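Local structure of vacuolar protein-sorting-associated protein 25 (Homo sapiens, 3HTU) at residues Y31-G36 and E42-L47. The protein forms part of the ESCRT-II complex, which is required for multivesicular body formation and for sorting endosomal cargo proteins toward degradation in the lysosome. Numbering follows the deposited sequence.
Sequences YELTNG and EEFHGL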
loop_
_atom_site.group_PDB
_atom_site.type_symbol
_atom_site.label_atom_id
_atom_site.label_comp_id
_atom_site.label_asym_id
_atom_site.label_seq_id
_atom_site.Cartn_x
_atom_site.Cartn_y
_atom_site.Cartn_z
ATOM N N TYR A 31 -2.730 0.335 -2.993
ATOM C CA TYR A 31 -3.093 1.701 -3.417
ATOM C C TYR A 31 -2.625 2.762 -2.431
ATOM O O TYR A 31 -2.007 3.739 -2.835
ATOM C CB TYR A 31 -4.593 1.833 -3.651
ATOM C CG TYR A 31 -5.047 3.218 -4.101
ATOM C CD1 TYR A 31 -4.946 3.610 -5.432
ATOM C CD2 TYR A 31 -5.591 4.115 -3.188
ATOM C CE1 TYR A 31 -5.383 4.887 -5.851
ATOM C CE2 TYR A 31 -6.013 5.392 -3.582
ATOM C CZ TYR A 31 -5.909 5.768 -4.915
ATOM O OH TYR A 31 -6.342 7.029 -5.290
ATOM N N GLU A 32 -2.917 2.583 -1.141
ATOM C CA GLU A 32 -2.625 3.640 -0.166
ATOM C C GLU A 32 -1.142 3.881 0.057
ATOM O O GLU A 32 -0.759 4.978 0.466
ATOM C CB GLU A 32 -3.343 3.413 1.163
ATOM C CG GLU A 32 -2.648 2.422 2.099
ATOM C CD GLU A 32 -3.426 2.244 3.358
ATOM O OE1 GLU A 32 -3.866 1.119 3.623
ATOM O OE2 GLU A 32 -3.650 3.244 4.057
ATOM N N LEU A 33 -0.310 2.879 -0.219
ATOM C CA LEU A 33 1.141 3.066 -0.163
ATOM C C LEU A 33 1.634 4.046 -1.215
ATOM O O LEU A 33 2.589 4.779 -0.968
ATOM C CB LEU A 33 1.908 1.737 -0.313
ATOM C CG LEU A 33 2.025 0.860 0.945
ATOM C CD1 LEU A 33 2.722 -0.484 0.639
ATOM C CD2 LEU A 33 2.733 1.551 2.105
ATOM N N THR A 34 1.001 4.046 -2.381
ATOM C CA THR A 34 1.457 4.900 -3.485
ATOM C C THR A 34 0.575 6.126 -3.758
ATOM O O THR A 34 1.046 7.111 -4.335
ATOM C CB THR A 34 1.635 4.100 -4.780
ATOM O OG1 THR A 34 0.427 3.375 -5.078
ATOM C CG2 THR A 34 2.837 3.134 -4.639
ATOM N N ASN A 35 -0.699 6.064 -3.369
ATOM C CA ASN A 35 -1.649 7.158 -3.648
ATOM C C ASN A 35 -2.390 7.667 -2.409
ATOM O O ASN A 35 -3.314 8.492 -2.529
ATOM C CB ASN A 35 -2.695 6.759 -4.697
ATOM C CG ASN A 35 -2.097 6.134 -5.951
ATOM O OD1 ASN A 35 -1.922 6.803 -6.964
ATOM N ND2 ASN A 35 -1.837 4.839 -5.903
ATOM N N GLY A 36 -2.000 7.190 -1.229
ATOM C CA GLY A 36 -2.654 7.597 0.019
ATOM C C GLY A 36 -2.221 8.975 0.495
ATOM O O GLY A 36 -1.414 9.638 -0.159
ATOM N N GLU A 42 6.472 11.033 0.369
ATOM C CA GLU A 42 7.530 10.024 0.258
ATOM C C GLU A 42 7.998 9.768 -1.172
ATOM O O GLU A 42 7.249 9.974 -2.135
ATOM C CB GLU A 42 7.105 8.711 0.929
ATOM C CG GLU A 42 7.979 8.291 2.113
ATOM C CD GLU A 42 8.107 9.354 3.199
ATOM O OE1 GLU A 42 8.959 9.161 4.098
ATOM O OE2 GLU A 42 7.366 10.370 3.170
ATOM N N GLU A 43 9.234 9.288 -1.287
ATOM C CA GLU A 43 9.866 9.005 -2.582
ATOM C C GLU A 43 9.119 7.961 -3.419
ATOM O O GLU A 43 9.253 7.941 -4.651
ATOM C CB GLU A 43 11.332 8.594 -2.379
ATOM C CG GLU A 43 12.169 9.619 -1.573
ATOM C CD GLU A 43 13.507 9.071 -1.090
ATOM O OE1 GLU A 43 14.419 8.891 -1.926
ATOM O OE2 GLU A 43 13.652 8.839 0.131
ATOM N N PHE A 44 8.324 7.116 -2.756
ATOM C CA PHE A 44 7.567 6.059 -3.439
ATOM C C PHE A 44 6.109 6.400 -3.774
ATOM O O PHE A 44 5.401 5.581 -4.357
ATOM C CB PHE A 44 7.682 4.704 -2.703
ATOM C CG PHE A 44 7.268 4.740 -1.253
ATOM C CD1 PHE A 44 5.936 4.584 -0.889
ATOM C CD2 PHE A 44 8.218 4.888 -0.255
ATOM C CE1 PHE A 44 5.555 4.593 0.448
ATOM C CE2 PHE A 44 7.852 4.907 1.085
ATOM C CZ PHE A 44 6.513 4.764 1.439
ATOM N N HIS A 45 5.656 7.606 -3.440
ATOM C CA HIS A 45 4.330 8.014 -3.880
ATOM C C HIS A 45 4.324 8.049 -5.409
ATOM O O HIS A 45 5.349 8.315 -6.021
ATOM C CB HIS A 45 3.940 9.365 -3.292
ATOM C CG HIS A 45 2.471 9.509 -3.052
ATOM N ND1 HIS A 45 1.614 10.050 -3.986
ATOM C CD2 HIS A 45 1.704 9.168 -1.988
ATOM C CE1 HIS A 45 0.385 10.048 -3.502
ATOM N NE2 HIS A 45 0.411 9.516 -2.290
ATOM N N GLY A 46 3.191 7.726 -6.023
ATOM C CA GLY A 46 3.118 7.663 -7.482
ATOM C C GLY A 46 3.802 6.462 -8.126
ATOM O O GLY A 46 3.598 6.205 -9.314
ATOM N N LEU A 47 4.610 5.723 -7.361
ATOM C CA LEU A 47 5.223 4.477 -7.851
ATOM C C LEU A 47 4.145 3.583 -8.452
ATOM O O LEU A 47 3.082 3.424 -7.854
ATOM C CB LEU A 47 5.921 3.728 -6.712
ATOM C CG LEU A 47 7.275 3.018 -6.880
ATOM C CD1 LEU A 47 7.301 1.724 -6.070
ATOM C CD2 LEU A 47 7.659 2.755 -8.328
HETATM O O HOH W 1 1.050 1.994 -7.301
#
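Thr34 and His45 bury more surface here than any other residues, meeting where the short helix 30-35 ends against two overlapping beta turns, type I over 42-45 and type II over 44-47. The Thr34 carbonyl, inclined to the imidazole of His45, brings its oxygen up to one face of the ring, ND1 lying 3.0 Å from Thr34 O in a ring-face contact and not a hydrogen bond. The ring's edge is used too: His45 NE2 donates to Gly36 O at 2.8 Å, the acceptor 14° out of the ring plane, which fixes the rotation of the imidazole and, with the acceptor a carbonyl, puts a proton on NE2. Gly46 N donates to Thr34 O at 2.8 Å, on a lone pair; this bond is nearly straight (173°). Helix and loop belong to the C-terminal winged-helix domain of VPS25, and 42-47 is part of the linker leading into helix 49-61, whose Leu52 touches both Thr34 and Leu47. Thr34 holds CG2 anti to its carbonyl carbon, and the methyl touches two carbonyl oxygens, CG2 lying 3.6 Å from Phe44 O and 3.2 Å from Leu47 O, and packs on Leu47 CB. Its hydroxyl reaches Leu47 O through a water, 2.7 Å from Thr34 OG1. On the buried flank the Phe44 ring turns its edge to the Leu33 carbonyl, CE1 being 3.3 Å from Leu33 O, which also accepts from the Thr39 hydroxyl; Trp10 and Ile14 of helix 7-19 pack on the same phenyl.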